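Local coordinates for protein alkyl hydroperoxide reductase E (Mycobacterium tuberculosis, PDB 5C04) that probably reduces hydrogen peroxide and organic hydroperoxides to water and alcohols as a mycoredoxin-dependent peroxiredoxin, protecting the cell against oxidative stress, at residues A115-F120 / E138-R143; P10-R15 / P90-F95; G6-D11 / S125-F130. The protein carries 1 engineered substitution. All blocks are in the same frame, centred on the assembly; numbering follows the deposited sequence.

Contact 1: residues A115-F120 / E138-R143; sequences ANRGTF and EVRDQR
Arg-117 and Arg-140 pack together at the active-site pocket of this thioredoxin-fold peroxiredoxin, where the side chain of Arg-117 comes within about 3 Å of that of Cys-46, the probable peroxidatic cysteine. Arg-117 lies on strand 114-122, and Arg-140 reaches in from the loop before helix 143-150. Arg-117 CB sits over the centre of the Arg-140 guanidinium, 3.4 Å above its plane. The rest of the Arg-117 chain runs on extended past the NH2 side, and the two guanidinium planes stand 63° apart. Glu-49 on helix 44-55 forms salt bridges with both arginines, so the 4.3 Å between Arg-117 NH1 and Arg-140 NH2 is spanned by a shared carboxylate. Farther along the chain Arg-117 CD lies 3.1 Å from Glu-138 O, and Arg-117 NH2 bonds to Pro-136 O. A bend at chi3 (-82°) turns the head of Arg-140 toward the strand, and its NH2 also reaches Phe-37 O. Thr-119 OG1, bonded to Glu-132 as well, accepts from Arg-140 NH1 at 2.9 Å, with an N-H...O angle of 149° and OG1 tilted slightly out of the guanidinium plane.

Contact 2: residues P10-R15 / P90-F95; sequences PDFTLR and PLLSDF
Arg-15 and Ser-93 join strands 13-15 and 91-93, whose axes approach to 5.1 Å but run at 106° to each other, at the point where the N-terminal strand 13-16 joins the thioredoxin-fold sheet through strand 91-93; a single direct hydrogen bond links the two. Ser-93 N donates to Arg-15 O at 2.9 Å with an N-H...O angle of 148°, and Leu-92 CA sends a CA-H...O contact to the same oxygen at 3.4 Å. Beside this bond the strands are joined through a water, which accepts from Arg-15 N and donates to Ser-93 O. Leu-14 leans over the far strand and brings CD2 to 3.4 Å from Ser-93 O, while its CB meets Leu-92 CB at 4.0 Å, the two side chains crossing at about a right angle. Phe-12, with CG placed between its backbone N and carbonyl carbon (chi1 61°), swings its ring inward until CE1 is 3.7 Å from Leu-92 CD1; Ile-70 of strand 65-71 touches both residues. Ser-93 OG turns to Gly-73 O, and the carboxylate of Asp-94 to Ser-102 and Val-101. One direct bond and one water bridge therefore satisfy the facing backbone groups of Arg-15 and Ser-93, and side-chain packing by Leu-14 and Phe-12, mostly on Leu-92, makes up the rest.

Contact 3: residues G6-D11 / S125-F130; sequences GATAPD and SGIIRF
Ile-128 and Ala-7 lie at the tight centre of this contact, where the N-terminal loop runs beside the start of strand 128-134. Three backbone hydrogen bonds, all 2.9 Å long, tie the segments in sequence: Gly-6 N to Ile-128 O, Ile-128 N to Ala-7 O, and Ala-9 N to Gly-126 O. All three are close to straight, the Ile-128 N to Ala-7 O bond at 173°, and Thr-8 and Ile-127 between them form a single bridge. A water donates to both Ala-9 O and Gly-126 O, so Gly-126 O has two donors. On the inner side Ile-128 holds CG1 beside its backbone N (chi1 -66°), which carries the branch along the loop to Ala-9 CB at 4.1 Å, with CD1 4.3 Å from Ala-7 CB. Tyr-105, Leu-24 and Val-122 also touch Ala-9, and Phe-120 touches Ile-128, so this flank merges with the protein interior.

The outer side is sparser. The side chain of Thr-8, an exposed residue, meets that of Ile-127 at OG1 and CD1, 3.7 Å apart, while Ile-127 CG2 approaches Gly-6 O and also lies over the face of the Arg-129 guanidinium, whose NE is in a salt bridge with Asp-123. Arg-129 and Phe-130 form a classic beta bulge opposite Val-121 as the strand gets under way. Across the contact the polar links are made by the main chain and a water, and the attachment of the loop depends on backbone shape, including positive phi angles at Gly-6 and Gly-126, with small apolar contacts beneath.

Contact 1 is buried, as is most of contact 2, on opposite sides of the chain's centre; contact 3 lies farther out, about 14 Å from that centre, and is partly exposed. All three reach the same sheet. Contacts 1 and 3 use the neighbouring strands 114-122 and 128-134 and touch directly, Phe-120 packing on Ile-128 and Phe-130. Contacts 2 and 3 share Pro-10 and Asp-11, so one N-terminal run is fastened first to strand 128-134 and then to strand 91-93. The chemistry follows position: paired arginines and a shared carboxylate near Cys-46; one backbone bond, a water and leucine and phenylalanine packing at the splayed strands; and three main-chain bonds at the periphery.

Contact 1: residues A115-F120 / E138-R143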
loop_
_atom_site.group_PDB
_atom_site.type_symbol
_atom_site.label_atom_id
_atom_site.label_comp_id
_atom_site.label_asym_id
_atom_site.label_seq_id
_atom_site.Cartn_x
_atom_site.Cartn_y
_atom_site.Cartn_z
ATOM N N ALA A 115 0.949 10.809 0.946
ATOM C CA ALA A 115 1.771 11.984 1.250
ATOM C C ALA A 115 1.950 12.784 -0.026
ATOM O O ALA A 115 2.112 12.217 -1.126
ATOM C CB ALA A 115 3.115 11.573 1.822
ATOM N N ASN A 116 1.911 14.116 0.117
ATOM C CA ASN A 116 2.425 15.006 -0.896
ATOM C C ASN A 116 3.941 14.933 -0.914
ATOM O O ASN A 116 4.552 14.192 -0.143
ATOM C CB ASN A 116 1.924 16.453 -0.625
ATOM C CG ASN A 116 0.426 16.605 -0.857
ATOM O OD1 ASN A 116 -0.107 16.114 -1.832
ATOM N ND2 ASN A 116 -0.256 17.295 0.053
ATOM N N ARG A 117 4.550 15.706 -1.821
ATOM C CA ARG A 117 6.001 15.713 -1.965
ATOM C C ARG A 117 6.619 16.677 -0.951
ATOM O O ARG A 117 7.106 17.767 -1.296
ATOM C CB ARG A 117 6.396 16.037 -3.426
ATOM C CG ARG A 117 5.918 14.968 -4.391
ATOM C CD ARG A 117 6.487 15.084 -5.820
ATOM N NE ARG A 117 5.684 14.230 -6.680
ATOM C CZ ARG A 117 5.755 12.902 -6.727
ATOM N NH1 ARG A 117 6.712 12.265 -6.089
ATOM N NH2 ARG A 117 4.827 12.218 -7.407
ATOM N N GLY A 118 6.568 16.268 0.304
ATOM C CA GLY A 118 7.117 17.026 1.424
ATOM C C GLY A 118 8.567 16.661 1.629
ATOM O O GLY A 118 8.954 15.494 1.542
ATOM N N THR A 119 9.412 17.652 1.910
ATOM C CA THR A 119 10.806 17.372 2.191
ATOM C C THR A 119 11.249 18.220 3.372
ATOM O O THR A 119 10.917 19.401 3.436
ATOM C CB THR A 119 11.742 17.748 1.023
ATOM O OG1 THR A 119 11.110 17.508 -0.240
ATOM C CG2 THR A 119 13.086 17.017 1.143
ATOM N N PHE A 120 12.001 17.619 4.266
ATOM C CA PHE A 120 12.539 18.316 5.424
ATOM C C PHE A 120 13.968 17.937 5.639
ATOM O O PHE A 120 14.404 16.837 5.321
ATOM C CB PHE A 120 11.737 17.936 6.670
ATOM C CG PHE A 120 10.297 18.262 6.563
ATOM C CD1 PHE A 120 9.421 17.320 6.043
ATOM C CD2 PHE A 120 9.792 19.473 6.994
ATOM C CE1 PHE A 120 8.086 17.614 5.904
ATOM C CE2 PHE A 120 8.457 19.775 6.870
ATOM C CZ PHE A 120 7.590 18.829 6.334
ATOM N N GLU A 138 3.964 17.515 -9.264
ATOM C CA GLU A 138 5.147 18.326 -9.384
ATOM C C GLU A 138 6.395 17.484 -9.112
ATOM O O GLU A 138 6.287 16.360 -8.603
ATOM C CB GLU A 138 5.094 19.484 -8.394
ATOM C CG GLU A 138 4.021 20.519 -8.716
ATOM C CD GLU A 138 4.074 21.682 -7.752
ATOM O OE1 GLU A 138 3.566 21.531 -6.616
ATOM O OE2 GLU A 138 4.625 22.746 -8.139
ATOM N N VAL A 139 7.550 18.017 -9.479
ATOM C CA VAL A 139 8.863 17.405 -9.272
ATOM C C VAL A 139 9.738 18.355 -8.491
ATOM O O VAL A 139 9.859 19.526 -8.863
ATOM C CB VAL A 139 9.582 17.097 -10.613
ATOM C CG1 VAL A 139 10.911 16.377 -10.372
ATOM C CG2 VAL A 139 8.669 16.284 -11.481
ATOM N N ARG A 140 10.404 17.868 -7.439
ATOM C CA ARG A 140 11.241 18.715 -6.603
ATOM C C ARG A 140 12.609 18.955 -7.233
ATOM O O ARG A 140 13.071 18.162 -8.064
ATOM C CB ARG A 140 11.375 18.106 -5.208
ATOM C CG ARG A 140 10.070 18.125 -4.453
ATOM C CD ARG A 140 10.155 17.295 -3.189
ATOM N NE ARG A 140 9.947 15.894 -3.489
ATOM C CZ ARG A 140 9.600 14.993 -2.572
ATOM N NH1 ARG A 140 9.564 15.326 -1.284
ATOM N NH2 ARG A 140 9.324 13.763 -2.957
ATOM N N ASP A 141 13.236 20.063 -6.828
ATOM C CA ASP A 141 14.584 20.427 -7.227
ATOM C C ASP A 141 15.550 19.991 -6.123
ATOM O O ASP A 141 15.638 20.614 -5.067
ATOM C CB ASP A 141 14.633 21.946 -7.429
ATOM C CG ASP A 141 15.978 22.440 -7.897
ATOM O OD1 ASP A 141 16.929 21.644 -7.991
ATOM O OD2 ASP A 141 16.056 23.661 -8.166
ATOM N N GLN A 142 16.237 18.877 -6.365
ATOM C CA GLN A 142 17.100 18.282 -5.362
ATOM C C GLN A 142 18.376 19.102 -5.036
ATOM O O GLN A 142 19.003 18.891 -4.021
ATOM C CB GLN A 142 17.413 16.823 -5.712
ATOM C CG GLN A 142 16.145 15.983 -5.852
ATOM C CD GLN A 142 16.377 14.480 -5.946
ATOM O OE1 GLN A 142 17.476 13.995 -5.715
ATOM N NE2 GLN A 142 15.332 13.742 -6.294
ATOM N N ARG A 143 18.665 20.104 -5.858
ATOM C CA ARG A 143 19.725 21.056 -5.496
ATOM C C ARG A 143 19.479 21.750 -4.149
ATOM O O ARG A 143 20.397 22.062 -3.405
ATOM C CB ARG A 143 19.879 22.143 -6.569
ATOM C CG ARG A 143 20.119 21.671 -7.987
ATOM C CD ARG A 143 20.257 22.902 -8.887
ATOM N NE ARG A 143 19.076 23.768 -8.768
ATOM C CZ ARG A 143 19.043 25.088 -8.957
ATOM N NH1 ARG A 143 20.135 25.767 -9.314
ATOM N NH2 ARG A 143 17.889 25.735 -8.796
#

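Contact 2: residues P10-R15 / P90-F95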
loop_
_atom_site.group_PDB
_atom_site.type_symbol
_atom_site.label_atom_id
_atom_site.label_comp_id
_atom_site.label_asym_id
_atom_site.label_seq_id
_atom_site.Cartn_x
_atom_site.Cartn_y
_atom_site.Cartn_z
ATOM N N PRO A 10 8.577 16.312 14.525
ATOM C CA PRO A 10 7.885 15.285 15.301
ATOM C C PRO A 10 8.643 13.973 15.288
ATOM O O PRO A 10 9.118 13.560 14.229
ATOM C CB PRO A 10 6.538 15.160 14.583
ATOM C CG PRO A 10 6.289 16.536 14.072
ATOM C CD PRO A 10 7.639 17.063 13.672
ATOM N N ASP A 11 8.745 13.296 16.432
ATOM C CA ASP A 11 9.408 11.994 16.438
ATOM C C ASP A 11 8.512 10.967 15.758
ATOM O O ASP A 11 7.285 11.108 15.684
ATOM C CB ASP A 11 9.724 11.470 17.848
ATOM C CG ASP A 11 10.919 10.470 17.862
ATOM O OD1 ASP A 11 11.567 10.222 16.806
ATOM O OD2 ASP A 11 11.235 9.960 18.969
ATOM N N PHE A 12 9.166 9.941 15.254
ATOM C CA PHE A 12 8.455 8.815 14.696
ATOM C C PHE A 12 9.281 7.561 14.803
ATOM O O PHE A 12 10.502 7.621 14.868
ATOM C CB PHE A 12 8.048 9.065 13.225
ATOM C CG PHE A 12 9.214 9.302 12.268
ATOM C CD1 PHE A 12 10.024 8.256 11.845
ATOM C CD2 PHE A 12 9.483 10.579 11.780
ATOM C CE1 PHE A 12 11.082 8.474 10.967
ATOM C CE2 PHE A 12 10.532 10.801 10.898
ATOM C CZ PHE A 12 11.331 9.751 10.483
ATOM N N THR A 13 8.576 6.427 14.790
ATOM C CA THR A 13 9.201 5.125 14.662
ATOM C C THR A 13 8.440 4.355 13.589
ATOM O O THR A 13 7.244 4.070 13.767
ATOM C CB THR A 13 9.147 4.329 15.979
ATOM O OG1 THR A 13 9.663 5.132 17.061
ATOM C CG2 THR A 13 9.958 3.036 15.862
ATOM N N LEU A 14 9.131 4.004 12.502
ATOM C CA LEU A 14 8.495 3.319 11.362
ATOM C C LEU A 14 9.341 2.142 10.889
ATOM O O LEU A 14 10.556 2.105 11.054
ATOM C CB LEU A 14 8.292 4.303 10.184
ATOM C CG LEU A 14 7.372 5.499 10.432
ATOM C CD1 LEU A 14 7.420 6.472 9.250
ATOM C CD2 LEU A 14 5.919 5.122 10.718
ATOM N N ARG A 15 8.691 1.187 10.251
ATOM C CA ARG A 15 9.380 0.078 9.631
ATOM C C ARG A 15 10.006 0.406 8.280
ATOM O O ARG A 15 9.355 1.021 7.414
ATOM C CB ARG A 15 8.381 -1.053 9.407
ATOM C CG ARG A 15 7.628 -1.499 10.642
ATOM C CD ARG A 15 8.268 -2.742 11.212
ATOM N NE ARG A 15 7.590 -3.132 12.432
ATOM C CZ ARG A 15 8.162 -3.811 13.410
ATOM N NH1 ARG A 15 9.438 -4.179 13.310
ATOM N NH2 ARG A 15 7.465 -4.098 14.493
ATOM N N PRO A 90 16.966 3.685 3.403
ATOM C CA PRO A 90 15.698 3.258 3.998
ATOM C C PRO A 90 14.472 3.897 3.350
ATOM O O PRO A 90 14.415 5.120 3.171
ATOM C CB PRO A 90 15.799 3.705 5.468
ATOM C CG PRO A 90 17.255 3.950 5.694
ATOM C CD PRO A 90 17.799 4.419 4.389
ATOM N N LEU A 91 13.511 3.039 3.009
ATOM C CA LEU A 91 12.159 3.435 2.627
ATOM C C LEU A 91 11.302 3.040 3.796
ATOM O O LEU A 91 11.287 1.849 4.164
ATOM C CB LEU A 91 11.700 2.679 1.402
ATOM C CG LEU A 91 12.236 3.165 0.052
ATOM C CD1 LEU A 91 13.695 2.853 -0.183
ATOM C CD2 LEU A 91 11.438 2.536 -1.079
ATOM N N LEU A 92 10.639 4.028 4.393
ATOM C CA LEU A 92 9.849 3.825 5.607
ATOM C C LEU A 92 8.375 3.788 5.326
ATOM O O LEU A 92 7.889 4.504 4.444
ATOM C CB LEU A 92 10.109 4.921 6.622
ATOM C CG LEU A 92 11.566 5.145 6.981
ATOM C CD1 LEU A 92 11.605 6.116 8.144
ATOM C CD2 LEU A 92 12.309 3.856 7.305
ATOM N N SER A 93 7.658 2.951 6.092
ATOM C CA SER A 93 6.222 2.706 5.869
ATOM C C SER A 93 5.329 3.495 6.810
ATOM O O SER A 93 5.240 3.163 8.001
ATOM C CB SER A 93 5.918 1.222 6.054
ATOM O OG SER A 93 6.481 0.473 5.018
ATOM N N ASP A 94 4.660 4.515 6.276
ATOM C CA ASP A 94 3.679 5.304 7.017
ATOM C C ASP A 94 2.279 4.685 6.750
ATOM O O ASP A 94 1.352 5.350 6.299
ATOM C CB ASP A 94 3.781 6.783 6.567
ATOM C CG ASP A 94 3.038 7.751 7.490
ATOM O OD1 ASP A 94 2.745 7.413 8.673
ATOM O OD2 ASP A 94 2.715 8.867 7.024
ATOM N N PHE A 95 2.179 3.401 7.080
ATOM C CA PHE A 95 1.138 2.507 6.539
ATOM C C PHE A 95 -0.100 2.331 7.421
ATOM O O PHE A 95 -1.236 2.364 6.922
ATOM C CB PHE A 95 1.758 1.141 6.290
ATOM C CG PHE A 95 0.760 0.055 5.961
ATOM C CD1 PHE A 95 0.207 -0.017 4.691
ATOM C CD2 PHE A 95 0.426 -0.907 6.900
ATOM C CE1 PHE A 95 -0.706 -0.996 4.374
ATOM C CE2 PHE A 95 -0.489 -1.881 6.597
ATOM C CZ PHE A 95 -1.043 -1.924 5.338
HETATM O O HOH W 1 5.903 1.234 9.825
#

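Contact 3: residues G6-D11 / S125-F130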
loop_
_atom_site.group_PDB
_atom_site.type_symbol
_atom_site.label_atom_id
_atom_site.label_comp_id
_atom_site.label_asym_id
_atom_site.label_seq_id
_atom_site.Cartn_x
_atom_site.Cartn_y
_atom_site.Cartn_z
ATOM N N GLY A 6 12.319 26.030 11.979
ATOM C CA GLY A 6 12.277 26.443 13.364
ATOM C C GLY A 6 11.559 25.473 14.262
ATOM O O GLY A 6 11.873 25.362 15.445
ATOM N N ALA A 7 10.588 24.754 13.706
ATOM C CA ALA A 7 9.810 23.820 14.492
ATOM C C ALA A 7 10.647 22.607 14.869
ATOM O O ALA A 7 11.590 22.236 14.166
ATOM C CB ALA A 7 8.570 23.378 13.720
ATOM N N THR A 8 10.271 21.971 15.967
ATOM C CA THR A 8 10.866 20.709 16.355
ATOM C C THR A 8 10.221 19.630 15.492
ATOM O O THR A 8 8.994 19.549 15.400
ATOM C CB THR A 8 10.642 20.416 17.841
ATOM O OG1 THR A 8 11.279 21.441 18.622
ATOM C CG2 THR A 8 11.218 19.055 18.234
ATOM N N ALA A 9 11.058 18.826 14.849
ATOM C CA ALA A 9 10.574 17.707 14.014
ATOM C C ALA A 9 9.849 16.660 14.868
ATOM O O ALA A 9 10.444 16.141 15.810
ATOM C CB ALA A 9 11.751 17.056 13.326
ATOM N N PRO A 10 8.577 16.312 14.525
ATOM C CA PRO A 10 7.885 15.285 15.301
ATOM C C PRO A 10 8.643 13.973 15.288
ATOM O O PRO A 10 9.118 13.560 14.229
ATOM C CB PRO A 10 6.538 15.160 14.583
ATOM C CG PRO A 10 6.289 16.536 14.072
ATOM C CD PRO A 10 7.639 17.063 13.672
ATOM N N ASP A 11 8.745 13.296 16.432
ATOM C CA ASP A 11 9.408 11.994 16.438
ATOM C C ASP A 11 8.512 10.967 15.758
ATOM O O ASP A 11 7.285 11.108 15.684
ATOM C CB ASP A 11 9.724 11.470 17.848
ATOM C CG ASP A 11 10.919 10.470 17.862
ATOM O OD1 ASP A 11 11.567 10.222 16.806
ATOM O OD2 ASP A 11 11.235 9.960 18.969
ATOM N N SER A 125 20.109 18.601 16.346
ATOM C CA SER A 125 19.351 18.864 17.562
ATOM C C SER A 125 17.845 18.647 17.378
ATOM O O SER A 125 17.074 18.919 18.287
ATOM C CB SER A 125 19.588 20.300 18.040
ATOM O OG SER A 125 18.865 21.219 17.235
ATOM N N GLY A 126 17.420 18.180 16.202
ATOM C CA GLY A 126 16.010 17.850 15.971
ATOM C C GLY A 126 15.130 18.988 15.472
ATOM O O GLY A 126 13.897 18.895 15.522
ATOM N N ILE A 127 15.751 20.058 14.988
ATOM C CA ILE A 127 15.021 21.225 14.528
ATOM C C ILE A 127 14.970 21.189 12.999
ATOM O O ILE A 127 15.973 20.885 12.340
ATOM C CB ILE A 127 15.703 22.531 15.025
ATOM C CG1 ILE A 127 15.782 22.552 16.553
ATOM C CG2 ILE A 127 14.977 23.756 14.490
ATOM C CD1 ILE A 127 14.452 22.666 17.264
ATOM N N ILE A 128 13.798 21.506 12.446
ATOM C CA ILE A 128 13.604 21.607 10.988
ATOM C C ILE A 128 14.343 22.850 10.485
ATOM O O ILE A 128 14.114 23.963 10.978
ATOM C CB ILE A 128 12.098 21.671 10.607
ATOM C CG1 ILE A 128 11.422 20.349 10.963
ATOM C CG2 ILE A 128 11.906 21.987 9.132
ATOM C CD1 ILE A 128 9.908 20.387 10.917
ATOM N N ARG A 129 15.269 22.634 9.559
ATOM C CA ARG A 129 16.085 23.712 8.987
ATOM C C ARG A 129 15.789 23.977 7.515
ATOM O O ARG A 129 16.252 24.981 6.951
ATOM C CB ARG A 129 17.567 23.377 9.176
ATOM C CG ARG A 129 17.991 23.275 10.638
ATOM C CD ARG A 129 17.843 24.594 11.389
ATOM N NE ARG A 129 18.164 24.462 12.815
ATOM C CZ ARG A 129 17.982 25.424 13.721
ATOM N NH1 ARG A 129 17.490 26.608 13.358
ATOM N NH2 ARG A 129 18.302 25.210 14.999
ATOM N N PHE A 130 15.047 23.056 6.885
ATOM C CA PHE A 130 14.597 23.200 5.521
ATOM C C PHE A 130 13.229 22.521 5.469
ATOM O O PHE A 130 13.038 21.477 6.111
ATOM C CB PHE A 130 15.572 22.508 4.555
ATOM C CG PHE A 130 15.083 22.449 3.144
ATOM C CD1 PHE A 130 15.209 23.523 2.279
ATOM C CD2 PHE A 130 14.458 21.301 2.662
ATOM C CE1 PHE A 130 14.755 23.454 0.966
ATOM C CE2 PHE A 130 13.989 21.243 1.378
ATOM C CZ PHE A 130 14.099 22.303 0.524
HETATM O O HOH W 2 13.172 16.179 16.413
#